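PDB 5VHV: alkylpurine DNA glycosylase AlkC from Pseudomonas fluorescens, which excises alkylated purine bases from DNA in base excision repair, without flipping the damaged nucleotide out of the double helix. Local coordinates for residues 3-8 with 44-49; 7-12 with 82-87; 34-39 with 50-55. One frame throughout, in Å; residues are numbered along the deposited sequence.

Overall arrangement
All three contacts lie at the N-terminal end of the helical part of the chain, remote from the seven-stranded sheet of 253-359. Contacts 1 and 2 both begin in the N-terminal turn, share Glu7 and Ile8, and have centres about 8 Å apart. Contact 3 lies about 12 and 11 Å from them, centre to centre. Along the chain the segments of contacts 1 and 3 alternate, and both segments of contact 3 fall between those of contact 2. Helix 46-60 links contacts 1 and 3: its start meets the DNA, and its next turns pair with helix 30-38. Contact 2 adds the loop before helix 87-95, so the DNA-contacting N-terminus rests on the first helices of the solenoid.

Contact 1: 3-8 with 44-49. With nucleotides of chain D.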
loop_
_atom_site.group_PDB
_atom_site.type_symbol
_atom_site.label_atom_id
_atom_site.label_comp_id
_atom_site.label_asym_id
_atom_site.label_seq_id
_atom_site.Cartn_x
_atom_site.Cartn_y
_atom_site.Cartn_z
ATOM N N PRO A 3 -0.535 -9.477 20.381
ATOM C CA PRO A 3 0.913 -9.270 20.460
ATOM C C PRO A 3 1.370 -8.364 19.331
ATOM O O PRO A 3 0.781 -8.340 18.249
ATOM C CB PRO A 3 1.489 -10.682 20.321
ATOM C CG PRO A 3 0.388 -11.584 20.775
ATOM C CD PRO A 3 -0.892 -10.907 20.380
ATOM N N ALA A 4 2.410 -7.585 19.603
ATOM C CA ALA A 4 2.972 -6.735 18.568
ATOM C C ALA A 4 3.534 -7.589 17.430
ATOM O O ALA A 4 3.924 -8.746 17.611
ATOM C CB ALA A 4 4.061 -5.839 19.156
ATOM N N LEU A 5 3.581 -7.006 16.238
ATOM C CA LEU A 5 4.105 -7.743 15.098
ATOM C C LEU A 5 5.544 -8.208 15.322
ATOM O O LEU A 5 5.942 -9.265 14.807
ATOM C CB LEU A 5 4.029 -6.882 13.844
ATOM C CG LEU A 5 4.442 -7.601 12.555
ATOM C CD1 LEU A 5 3.518 -8.808 12.287
ATOM C CD2 LEU A 5 4.383 -6.630 11.402
ATOM N N LYS A 6 6.344 -7.444 16.062
ATOM C CA LYS A 6 7.736 -7.846 16.245
ATOM C C LYS A 6 7.850 -9.211 16.928
ATOM O O LYS A 6 8.881 -9.877 16.792
ATOM C CB LYS A 6 8.499 -6.792 17.041
ATOM C CG LYS A 6 7.988 -6.605 18.477
ATOM C CD LYS A 6 8.561 -5.324 19.070
ATOM C CE LYS A 6 8.053 -5.082 20.477
ATOM N NZ LYS A 6 8.319 -3.684 20.908
ATOM N N GLU A 7 6.804 -9.662 17.632
ATOM C CA GLU A 7 6.885 -10.960 18.290
ATOM C C GLU A 7 6.827 -12.115 17.300
ATOM O O GLU A 7 7.057 -13.261 17.689
ATOM C CB GLU A 7 5.772 -11.076 19.322
ATOM C CG GLU A 7 5.850 -9.992 20.387
ATOM C CD GLU A 7 7.153 -10.001 21.172
ATOM O OE1 GLU A 7 7.607 -8.899 21.558
ATOM O OE2 GLU A 7 7.726 -11.095 21.398
ATOM N N ILE A 8 6.551 -11.841 16.026
ATOM C CA ILE A 8 6.699 -12.882 15.015
ATOM C C ILE A 8 8.150 -13.360 14.973
ATOM O O ILE A 8 8.423 -14.535 14.702
ATOM C CB ILE A 8 6.211 -12.367 13.644
ATOM C CG1 ILE A 8 5.915 -13.523 12.697
ATOM C CG2 ILE A 8 7.229 -11.448 13.011
ATOM C CD1 ILE A 8 4.592 -14.176 12.973
ATOM N N LEU A 44 14.693 -4.535 19.414
ATOM C CA LEU A 44 14.599 -4.549 17.962
ATOM C C LEU A 44 13.147 -4.486 17.515
ATOM O O LEU A 44 12.291 -5.214 18.032
ATOM C CB LEU A 44 15.254 -5.802 17.380
ATOM C CG LEU A 44 16.749 -5.951 17.699
ATOM C CD1 LEU A 44 17.278 -7.216 17.051
ATOM C CD2 LEU A 44 17.551 -4.747 17.231
ATOM N N SER A 45 12.887 -3.632 16.535
ATOM C CA SER A 45 11.605 -3.605 15.850
ATOM C C SER A 45 11.495 -4.807 14.915
ATOM O O SER A 45 12.453 -5.566 14.712
ATOM C CB SER A 45 11.468 -2.311 15.063
ATOM O OG SER A 45 12.295 -2.372 13.900
ATOM N N VAL A 46 10.315 -4.987 14.327
ATOM C CA VAL A 46 10.114 -6.175 13.501
ATOM C C VAL A 46 11.081 -6.196 12.312
ATOM O O VAL A 46 11.668 -7.239 11.993
ATOM C CB VAL A 46 8.643 -6.297 13.060
ATOM C CG1 VAL A 46 8.252 -5.202 12.073
ATOM C CG2 VAL A 46 8.422 -7.661 12.436
ATOM N N MET A 47 11.294 -5.063 11.646
ATOM C CA MET A 47 12.193 -5.107 10.497
ATOM C C MET A 47 13.671 -5.141 10.907
ATOM O O MET A 47 14.495 -5.663 10.146
ATOM C CB MET A 47 11.931 -3.936 9.556
ATOM C CG MET A 47 10.537 -3.999 8.850
ATOM S SD MET A 47 10.311 -5.503 7.842
ATOM C CE MET A 47 11.030 -4.968 6.321
ATOM N N GLN A 48 14.011 -4.637 12.094
ATOM C CA GLN A 48 15.347 -4.856 12.641
ATOM C C GLN A 48 15.588 -6.333 12.940
ATOM O O GLN A 48 16.699 -6.842 12.735
ATOM C CB GLN A 48 15.535 -4.038 13.910
ATOM C CG GLN A 48 15.716 -2.551 13.711
ATOM C CD GLN A 48 15.852 -1.841 15.046
ATOM O OE1 GLN A 48 14.930 -1.845 15.866
ATOM N NE2 GLN A 48 17.021 -1.256 15.296
ATOM N N ARG A 49 14.562 -7.035 13.443
ATOM C CA ARG A 49 14.710 -8.459 13.738
ATOM C C ARG A 49 14.866 -9.257 12.456
ATOM O O ARG A 49 15.686 -10.178 12.384
ATOM C CB ARG A 49 13.495 -8.980 14.539
ATOM C CG ARG A 49 13.363 -8.346 15.926
ATOM C CD ARG A 49 12.132 -8.818 16.687
ATOM N NE ARG A 49 11.997 -8.074 17.936
ATOM C CZ ARG A 49 11.466 -8.544 19.057
ATOM N NH1 ARG A 49 10.984 -9.777 19.126
ATOM N NH2 ARG A 49 11.387 -7.760 20.110
ATOM P P DT D 7 4.801 -3.411 16.170
ATOM O OP1 DT D 7 5.659 -4.585 16.354
ATOM O OP2 DT D 7 4.719 -2.414 17.282
ATOM O "O5'" DT D 7 5.104 -2.603 14.869
ATOM C "C5'" DT D 7 5.345 -3.304 13.684
ATOM C "C4'" DT D 7 5.748 -2.356 12.586
ATOM O "O4'" DT D 7 4.627 -1.506 12.250
ATOM C "C3'" DT D 7 6.916 -1.411 12.912
ATOM O "O3'" DT D 7 8.059 -1.832 12.147
ATOM C "C2'" DT D 7 6.385 -0.003 12.526
ATOM C "C1'" DT D 7 5.123 -0.307 11.718
ATOM N N1 DT D 7 4.067 0.700 11.814
ATOM C C2 DT D 7 3.561 1.262 10.661
ATOM O O2 DT D 7 3.957 0.977 9.535
ATOM N N3 DT D 7 2.530 2.146 10.857
ATOM C C4 DT D 7 1.995 2.538 12.060
ATOM O O4 DT D 7 1.093 3.365 12.133
ATOM C C5 DT D 7 2.567 1.909 13.230
ATOM C C7 DT D 7 2.056 2.254 14.595
ATOM C C6 DT D 7 3.565 1.027 13.054
ATOM P P DG D 8 9.471 -1.074 12.216
ATOM O OP1 DG D 8 10.480 -2.106 11.910
ATOM O OP2 DG D 8 9.534 -0.260 13.452
ATOM O "O5'" DG D 8 9.378 -0.015 11.029
ATOM C "C5'" DG D 8 9.210 -0.480 9.718
ATOM C "C4'" DG D 8 8.933 0.674 8.797
ATOM O "O4'" DG D 8 7.654 1.254 9.130
ATOM C "C3'" DG D 8 9.955 1.824 8.897
ATOM O "O3'" DG D 8 10.584 1.965 7.672
ATOM C "C2'" DG D 8 9.112 3.040 9.292
ATOM C "C1'" DG D 8 7.728 2.626 8.844
ATOM N N9 DG D 8 6.632 3.319 9.502
ATOM C C8 DG D 8 6.358 3.394 10.860
ATOM N N7 DG D 8 5.287 4.092 11.132
ATOM C C5 DG D 8 4.834 4.517 9.867
ATOM C C6 DG D 8 3.719 5.311 9.520
ATOM O O6 DG D 8 2.882 5.834 10.272
ATOM N N1 DG D 8 3.635 5.502 8.138
ATOM C C2 DG D 8 4.513 4.981 7.220
ATOM N N2 DG D 8 4.265 5.250 5.948
ATOM N N3 DG D 8 5.567 4.232 7.536
ATOM C C4 DG D 8 5.653 4.042 8.871
ATOM P P DT D 6 -0.972 -0.217 16.204
ATOM O OP1 DT D 6 -2.128 -1.006 16.657
ATOM O OP2 DT D 6 -0.762 1.164 16.671
ATOM O "O5'" DT D 6 0.387 -1.009 16.510
ATOM C "C5'" DT D 6 0.405 -2.132 17.366
ATOM C "C4'" DT D 6 1.070 -3.314 16.688
ATOM O "O4'" DT D 6 0.116 -3.965 15.809
ATOM C "C3'" DT D 6 2.276 -2.967 15.783
ATOM O "O3'" DT D 6 3.300 -3.924 15.937
ATOM C "C2'" DT D 6 1.672 -3.030 14.390
ATOM C "C1'" DT D 6 0.753 -4.214 14.575
ATOM N N1 DT D 6 -0.268 -4.415 13.510
ATOM C C2 DT D 6 -0.026 -5.354 12.538
ATOM O O2 DT D 6 1.002 -5.999 12.479
ATOM N N3 DT D 6 -1.032 -5.504 11.620
ATOM C C4 DT D 6 -2.231 -4.821 11.581
ATOM O O4 DT D 6 -3.076 -5.033 10.718
ATOM C C5 DT D 6 -2.436 -3.864 12.640
ATOM C C7 DT D 6 -3.723 -3.083 12.703
ATOM C C6 DT D 6 -1.459 -3.711 13.553
HETATM O O HOH W 1 11.282 -3.549 20.491
HETATM O O HOH W 2 10.443 -11.214 21.587
HETATM O O HOH W 3 9.961 -8.060 22.577
#
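Lys6 and Val46 meet where the 3-10 turn of 5-8 leans on the start of helix 46-60, with Lys6 CA 3.7 Å from Val46 CB. The two methyls of Val46 divide the work: CG2 packs on the protein, 4.0 Å from Leu5 CG and equally close to Ile8 CG2, while CG1, placed between the backbone N and the carbonyl carbon (chi1 69°), meets O3' of DT7 of chain D.

Lys6 crosses Arg49 with its CB over one face of the guanidinium and its CG and CD passing NH2; the extended chain carries NZ to water 1, which makes a weak bond to Leu44 O. Arg49 NE donates to that same Leu44 O at 2.9 Å. The oxygen lies close to the guanidinium plane, but NE stands above the plane of the carbonyl. Arg49 NH1 comes within 3.1 Å of Lys6 O and hydrogen-bonds Phe9 O. Glu7, bent at chi2, sets its carboxylate 80° to the guanidinium, too distant for a salt bridge; water 2 joins OE2 to NH1 and water 3 joins OE1 to NH2. Together these partners fix the rotation of the guanidinium group.

Both segments grip the DNA backbone. Leu5 N donates to O3' of DT6 of chain D, and Lys6 N to OP1 of DT7 of chain D at 3.0 Å. Ser45 OG reaches OP1 of DG8 of chain D at 2.7 Å, and Met47 N donates to the same oxygen. Ser45 N gives a nearly straight bond (176°) to Gln48 OE1, 2.8 Å away, and Gln48 N returns a weak one to Ser45 OG. This is a capping box at a helix N-terminus that binds a DNA phosphate.

Contact 2: 7-12 with 82-87. With 9B4 ((2R,5R,13R,16R)-9-(hydroxymethyl)-9-{[(2R)-2-hydroxypropoxy]methyl}-5,13-dimethyl-4,7,11,14-tetraoxaheptadecane-2,16-diol), chain L.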
loop_
_atom_site.group_PDB
_atom_site.type_symbol
_atom_site.label_atom_id
_atom_site.label_comp_id
_atom_site.label_asym_id
_atom_site.label_seq_id
_atom_site.Cartn_x
_atom_site.Cartn_y
_atom_site.Cartn_z
ATOM N N GLU A 7 6.804 -9.662 17.632
ATOM C CA GLU A 7 6.885 -10.960 18.290
ATOM C C GLU A 7 6.827 -12.115 17.300
ATOM O O GLU A 7 7.057 -13.261 17.689
ATOM C CB GLU A 7 5.772 -11.076 19.322
ATOM C CG GLU A 7 5.850 -9.992 20.387
ATOM C CD GLU A 7 7.153 -10.001 21.172
ATOM O OE1 GLU A 7 7.607 -8.899 21.558
ATOM O OE2 GLU A 7 7.726 -11.095 21.398
ATOM N N ILE A 8 6.551 -11.841 16.026
ATOM C CA ILE A 8 6.699 -12.882 15.015
ATOM C C ILE A 8 8.150 -13.360 14.973
ATOM O O ILE A 8 8.423 -14.535 14.702
ATOM C CB ILE A 8 6.211 -12.367 13.644
ATOM C CG1 ILE A 8 5.915 -13.523 12.697
ATOM C CG2 ILE A 8 7.229 -11.448 13.011
ATOM C CD1 ILE A 8 4.592 -14.176 12.973
ATOM N N PHE A 9 9.097 -12.472 15.261
ATOM C CA PHE A 9 10.506 -12.850 15.408
ATOM C C PHE A 9 10.889 -12.937 16.891
ATOM O O PHE A 9 11.812 -12.267 17.357
ATOM C CB PHE A 9 11.410 -11.853 14.681
ATOM C CG PHE A 9 11.434 -11.998 13.177
ATOM C CD1 PHE A 9 12.257 -12.933 12.579
ATOM C CD2 PHE A 9 10.700 -11.157 12.375
ATOM C CE1 PHE A 9 12.307 -13.049 11.217
ATOM C CE2 PHE A 9 10.745 -11.275 10.997
ATOM C CZ PHE A 9 11.564 -12.216 10.429
ATOM N N ASN A 10 10.169 -13.760 17.648
ATOM C CA ASN A 10 10.510 -13.980 19.046
ATOM C C ASN A 10 11.545 -15.108 19.149
ATOM O O ASN A 10 12.002 -15.666 18.146
ATOM C CB ASN A 10 9.251 -14.244 19.882
ATOM C CG ASN A 10 8.483 -15.483 19.453
ATOM O OD1 ASN A 10 8.936 -16.253 18.616
ATOM N ND2 ASN A 10 7.290 -15.660 20.023
ATOM N N VAL A 11 11.959 -15.431 20.376
ATOM C CA VAL A 11 13.034 -16.414 20.532
ATOM C C VAL A 11 12.586 -17.766 20.004
ATOM O O VAL A 11 13.364 -18.493 19.378
ATOM C CB VAL A 11 13.496 -16.499 22.000
ATOM C CG1 VAL A 11 14.539 -17.589 22.161
ATOM C CG2 VAL A 11 14.090 -15.178 22.435
ATOM N N GLU A 12 11.322 -18.115 20.236
ATOM C CA GLU A 12 10.798 -19.378 19.733
ATOM C C GLU A 12 10.948 -19.474 18.214
ATOM O O GLU A 12 11.323 -20.531 17.689
ATOM C CB GLU A 12 9.333 -19.533 20.154
ATOM C CG GLU A 12 9.083 -19.728 21.666
ATOM C CD GLU A 12 9.389 -18.499 22.556
ATOM O OE1 GLU A 12 9.382 -17.335 22.076
ATOM O OE2 GLU A 12 9.633 -18.710 23.769
ATOM N N GLY A 82 5.406 -16.738 5.968
ATOM C CA GLY A 82 5.799 -15.956 4.808
ATOM C C GLY A 82 6.448 -14.628 5.175
ATOM O O GLY A 82 7.390 -14.182 4.518
ATOM N N PHE A 83 5.967 -13.992 6.242
ATOM C CA PHE A 83 6.589 -12.756 6.707
ATOM C C PHE A 83 7.997 -13.020 7.229
ATOM O O PHE A 83 8.934 -12.278 6.913
ATOM C CB PHE A 83 5.713 -12.124 7.786
ATOM C CG PHE A 83 6.198 -10.788 8.228
ATOM C CD1 PHE A 83 5.784 -9.642 7.579
ATOM C CD2 PHE A 83 7.107 -10.677 9.264
ATOM C CE1 PHE A 83 6.262 -8.390 7.978
ATOM C CE2 PHE A 83 7.578 -9.437 9.664
ATOM C CZ PHE A 83 7.147 -8.295 9.017
ATOM N N VAL A 84 8.181 -14.090 8.005
ATOM C CA VAL A 84 9.519 -14.430 8.487
ATOM C C VAL A 84 10.471 -14.647 7.316
ATOM O O VAL A 84 11.655 -14.293 7.386
ATOM C CB VAL A 84 9.461 -15.660 9.407
ATOM C CG1 VAL A 84 10.858 -16.261 9.628
ATOM C CG2 VAL A 84 8.850 -15.267 10.739
ATOM N N SER A 85 9.970 -15.212 6.216
ATOM C CA SER A 85 10.798 -15.518 5.058
ATOM C C SER A 85 11.375 -14.280 4.378
ATOM O O SER A 85 12.238 -14.425 3.502
ATOM C CB SER A 85 9.988 -16.335 4.051
ATOM O OG SER A 85 9.534 -17.538 4.683
ATOM N N LEU A 86 10.946 -13.076 4.756
ATOM C CA LEU A 86 11.586 -11.862 4.243
ATOM C C LEU A 86 13.093 -11.825 4.491
ATOM O O LEU A 86 13.801 -11.117 3.761
ATOM C CB LEU A 86 10.964 -10.608 4.868
ATOM C CG LEU A 86 9.524 -10.282 4.502
ATOM C CD1 LEU A 86 8.960 -9.172 5.398
ATOM C CD2 LEU A 86 9.414 -9.901 3.054
ATOM N N PHE A 87 13.618 -12.551 5.486
ATOM C CA PHE A 87 15.061 -12.470 5.692
ATOM C C PHE A 87 15.837 -13.139 4.568
ATOM O O PHE A 87 17.010 -12.811 4.364
ATOM C CB PHE A 87 15.483 -13.025 7.060
ATOM C CG PHE A 87 15.478 -14.538 7.182
ATOM C CD1 PHE A 87 16.519 -15.296 6.666
ATOM C CD2 PHE A 87 14.467 -15.179 7.875
ATOM C CE1 PHE A 87 16.522 -16.681 6.789
ATOM C CE2 PHE A 87 14.458 -16.553 8.020
ATOM C CZ PHE A 87 15.494 -17.320 7.475
HETATM C C01 9B4 L . 1.094 -1.474 10.520
HETATM C C02 9B4 L . 0.816 -2.357 9.304
HETATM C C03 9B4 L . 1.270 -3.771 9.607
HETATM C C05 9B4 L . 1.629 -5.875 8.730
HETATM C C06 9B4 L . 0.992 -6.964 7.873
HETATM C C07 9B4 L . 1.047 -6.583 6.399
HETATM C C09 9B4 L . 2.475 -6.030 4.637
HETATM C C10 9B4 L . 3.720 -6.613 3.963
HETATM C C12 9B4 L . 4.799 -8.675 3.467
HETATM C C13 9B4 L . 4.493 -10.145 3.162
HETATM C C15 9B4 L . 5.793 -10.946 3.105
HETATM C C16 9B4 L . 4.929 -6.130 4.752
HETATM C C17 9B4 L . -0.489 -7.176 8.219
HETATM C C23 9B4 L . 1.864 -8.201 8.116
HETATM C C25 9B4 L . 1.090 -10.272 8.742
HETATM C C26 9B4 L . 1.058 -11.729 8.305
HETATM C C27 9B4 L . 1.418 -11.898 6.825
HETATM C C34 9B4 L . 0.757 -1.379 7.138
HETATM C C35 9B4 L . 1.230 -1.945 5.809
HETATM C C37 9B4 L . 0.726 -1.014 4.704
HETATM O O04 9B4 L . 1.061 -4.615 8.498
HETATM O O08 9B4 L . 2.369 -6.472 5.967
HETATM O O11 9B4 L . 3.657 -8.017 3.954
HETATM O O14 9B4 L . 3.680 -10.684 4.166
HETATM O O18 9B4 L . -0.729 -7.361 9.593
HETATM O O24 9B4 L . 1.282 -9.381 7.664
HETATM O O28 9B4 L . 2.003 -12.380 9.103
HETATM O O33 9B4 L . 1.520 -1.919 8.181
HETATM O O36 9B4 L . 2.631 -2.025 5.809
#
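The backbones stay well apart, with Phe9 CA and Val84 CA, the nearest pair, separated by 7.2 Å; no hydrogen bond passes between 7-12 and 82-87, and apolar side chains make the join. Phe9 and Val84 form its middle. The Phe9 ring, its CG anti to the carbonyl carbon (chi1 -76°), pushes CZ to 3.6 Å from Val84 CA, and Val84 CG2 lies over one face in a CH-pi contact, 4.3 Å from the Phe9 ring centroid and 18° off the normal. The other methyl, CG1, lies on the same side of the ring, beyond its rim, and meets Phe9 CE1.

Phe83 approaches the edge of the same ring: its CE2 lies 3.9 Å from Phe9 CE2, and the two side chains cross at about a right angle. Ile8 fills the angle beside them. Ile8 CG2 touches Phe83 CD2 at 3.8 Å, and Ile8 CG1 reaches Val84 CG2 at 3.9 Å, so the two branches engage different neighbours. Leu86 CD1 sits over one face of the Phe83 ring.

The bound polyether 9B4 borders this cluster, its C15 methyl 3.8 Å from Leu86 CD2 and its O14 at the edge of the Phe83 ring. Gly82, Phe83 and Leu86 belong to the five-residue pocket of this ligand.

Asn10 is the N-cap of helix 11-24, its OD1 accepting from Arg13 N. Helix 46-60 lies alongside, where Phe9 packs on Met50, Phe83 on Val46, and Phe87 on Val53 and Leu57. Val84 and Phe87 both touch Ile17 of helix 11-24, so the loop leading into helix 87-95 is seated against these two helices.

Contact 3: 34-39 with 50-55; sequences LKHAKA and MARVSE
Arg52 lies over the C-terminal part of helix 30-38, its CG 3.8 Å from Ala37 CA and its CD beside His36 O. The chain leaves with CG anti to the backbone N, then bends at chi2 (68°) and again at chi3, which turns the guanidinium toward the backbone oxygens of Ala37 and Ala39. Ala39 O takes the principal bond from Arg52 NH1, 2.8 Å long and 164° at the hydrogen, with the oxygen lying in the guanidinium plane. Two weak bonds supplement it: Arg52 NH2 to the same Ala39 O at 3.2 Å, and Arg52 NH1 to Ala37 O at 3.1 Å. A cationic group beside these carbonyls probably also suits the negative end of the helix dipole.

The short helical segments 34-38 and 50-55 run roughly antiparallel, their axes 9.0 Å apart at closest approach and their directions 151° from each other. Such pairing fits the HEAT-like helical solenoid of the DNA alkylation repair family. With an alanine here in place of Arg52, Ala39 O is likely to lose both its guanidinium bonds and a gap to open beside Ala37.

His36 flanks the arginine chain, its ND1 4.1 Å from Arg52 CD. Ring and guanidinium stand almost perpendicular, and the ring continues toward helix 46-60, where its CE1 lies 4.1 Å from Glu55 O. A hydrogen bond between ND1 and Ser56 OG holds the ring there. Leu44, from the connection between the helices, packs against Arg52, while Val53 turns its CB away from 34-39 and packs on Leu14 of helix 11-24.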
loop_
_atom_site.group_PDB
_atom_site.type_symbol
_atom_site.label_atom_id
_atom_site.label_comp_id
_atom_site.label_asym_id
_atom_site.label_seq_id
_atom_site.Cartn_x
_atom_site.Cartn_y
_atom_site.Cartn_z
ATOM N N LEU A 34 22.035 -18.329 17.489
ATOM C CA LEU A 34 21.094 -17.859 18.494
ATOM C C LEU A 34 21.724 -16.783 19.368
ATOM O O LEU A 34 21.076 -15.774 19.680
ATOM C CB LEU A 34 20.601 -19.045 19.342
ATOM C CG LEU A 34 19.646 -19.995 18.592
ATOM C CD1 LEU A 34 19.395 -21.254 19.405
ATOM C CD2 LEU A 34 18.325 -19.312 18.264
ATOM N N LYS A 35 22.986 -16.976 19.770
ATOM C CA LYS A 35 23.661 -15.962 20.569
ATOM C C LYS A 35 23.680 -14.623 19.838
ATOM O O LYS A 35 23.389 -13.571 20.422
ATOM C CB LYS A 35 25.083 -16.406 20.898
ATOM C CG LYS A 35 25.819 -15.426 21.781
ATOM C CD LYS A 35 27.212 -15.949 22.133
ATOM C CE LYS A 35 27.962 -15.000 23.050
ATOM N NZ LYS A 35 29.355 -15.488 23.278
ATOM N N HIS A 36 24.030 -14.651 18.551
ATOM C CA HIS A 36 24.133 -13.431 17.749
ATOM C C HIS A 36 22.770 -12.779 17.543
ATOM O O HIS A 36 22.629 -11.553 17.651
ATOM C CB HIS A 36 24.777 -13.800 16.408
ATOM C CG HIS A 36 25.265 -12.633 15.599
ATOM N ND1 HIS A 36 24.409 -11.789 14.938
ATOM C CD2 HIS A 36 26.516 -12.187 15.323
ATOM C CE1 HIS A 36 25.099 -10.878 14.284
ATOM N NE2 HIS A 36 26.384 -11.100 14.489
ATOM N N ALA A 37 21.759 -13.581 17.223
ATOM C CA ALA A 37 20.443 -13.039 16.911
ATOM C C ALA A 37 19.742 -12.470 18.147
ATOM O O ALA A 37 19.002 -11.482 18.033
ATOM C CB ALA A 37 19.581 -14.124 16.277
ATOM N N LYS A 38 19.985 -13.046 19.326
ATOM C CA LYS A 38 19.219 -12.686 20.512
ATOM C C LYS A 38 19.716 -11.429 21.203
ATOM O O LYS A 38 19.007 -10.897 22.067
ATOM C CB LYS A 38 19.221 -13.858 21.506
ATOM C CG LYS A 38 18.365 -15.004 21.013
ATOM C CD LYS A 38 18.047 -16.030 22.103
ATOM C CE LYS A 38 19.250 -16.791 22.553
ATOM N NZ LYS A 38 18.878 -17.850 23.567
ATOM N N ALA A 39 20.901 -10.937 20.854
ATOM C CA ALA A 39 21.506 -9.840 21.603
ATOM C C ALA A 39 20.690 -8.566 21.400
ATOM O O ALA A 39 20.613 -8.033 20.288
ATOM C CB ALA A 39 22.958 -9.649 21.169
ATOM N N MET A 50 14.076 -8.919 11.438
ATOM C CA MET A 50 14.182 -9.574 10.143
ATOM C C MET A 50 15.596 -9.449 9.594
ATOM O O MET A 50 16.215 -10.448 9.191
ATOM C CB MET A 50 13.164 -8.955 9.176
ATOM C CG MET A 50 13.132 -9.590 7.794
ATOM S SD MET A 50 14.391 -8.968 6.694
ATOM C CE MET A 50 13.790 -7.330 6.292
ATOM N N ALA A 51 16.146 -8.235 9.624
ATOM C CA ALA A 51 17.511 -8.037 9.144
ATOM C C ALA A 51 18.510 -8.780 10.019
ATOM O O ALA A 51 19.498 -9.339 9.519
ATOM C CB ALA A 51 17.859 -6.546 9.107
ATOM N N ARG A 52 18.281 -8.769 11.329
ATOM C CA ARG A 52 19.197 -9.422 12.262
ATOM C C ARG A 52 19.345 -10.912 11.957
ATOM O O ARG A 52 20.455 -11.448 12.017
ATOM C CB ARG A 52 18.728 -9.203 13.693
ATOM C CG ARG A 52 19.539 -9.969 14.776
ATOM C CD ARG A 52 20.974 -9.461 14.932
ATOM N NE ARG A 52 21.050 -8.146 15.573
ATOM C CZ ARG A 52 20.940 -7.928 16.873
ATOM N NH1 ARG A 52 20.729 -8.948 17.695
ATOM N NH2 ARG A 52 21.024 -6.695 17.359
ATOM N N VAL A 53 18.257 -11.592 11.576
ATOM C CA VAL A 53 18.362 -13.022 11.274
ATOM C C VAL A 53 19.343 -13.253 10.127
ATOM O O VAL A 53 20.182 -14.155 10.169
ATOM C CB VAL A 53 16.979 -13.616 10.954
ATOM C CG1 VAL A 53 17.122 -15.027 10.410
ATOM C CG2 VAL A 53 16.091 -13.609 12.206
ATOM N N SER A 54 19.234 -12.452 9.073
ATOM C CA SER A 54 20.145 -12.564 7.939
ATOM C C SER A 54 21.587 -12.296 8.350
ATOM O O SER A 54 22.507 -13.038 7.967
ATOM C CB SER A 54 19.701 -11.595 6.834
ATOM O OG SER A 54 20.696 -11.398 5.854
ATOM N N GLU A 55 21.808 -11.246 9.143
ATOM C CA GLU A 55 23.149 -10.921 9.610
ATOM C C GLU A 55 23.716 -12.039 10.472
ATOM O O GLU A 55 24.913 -12.338 10.416
ATOM C CB GLU A 55 23.129 -9.624 10.413
ATOM C CG GLU A 55 22.672 -8.439 9.605
ATOM C CD GLU A 55 22.352 -7.233 10.465
ATOM O OE1 GLU A 55 22.558 -7.321 11.691
ATOM O OE2 GLU A 55 21.920 -6.192 9.914
#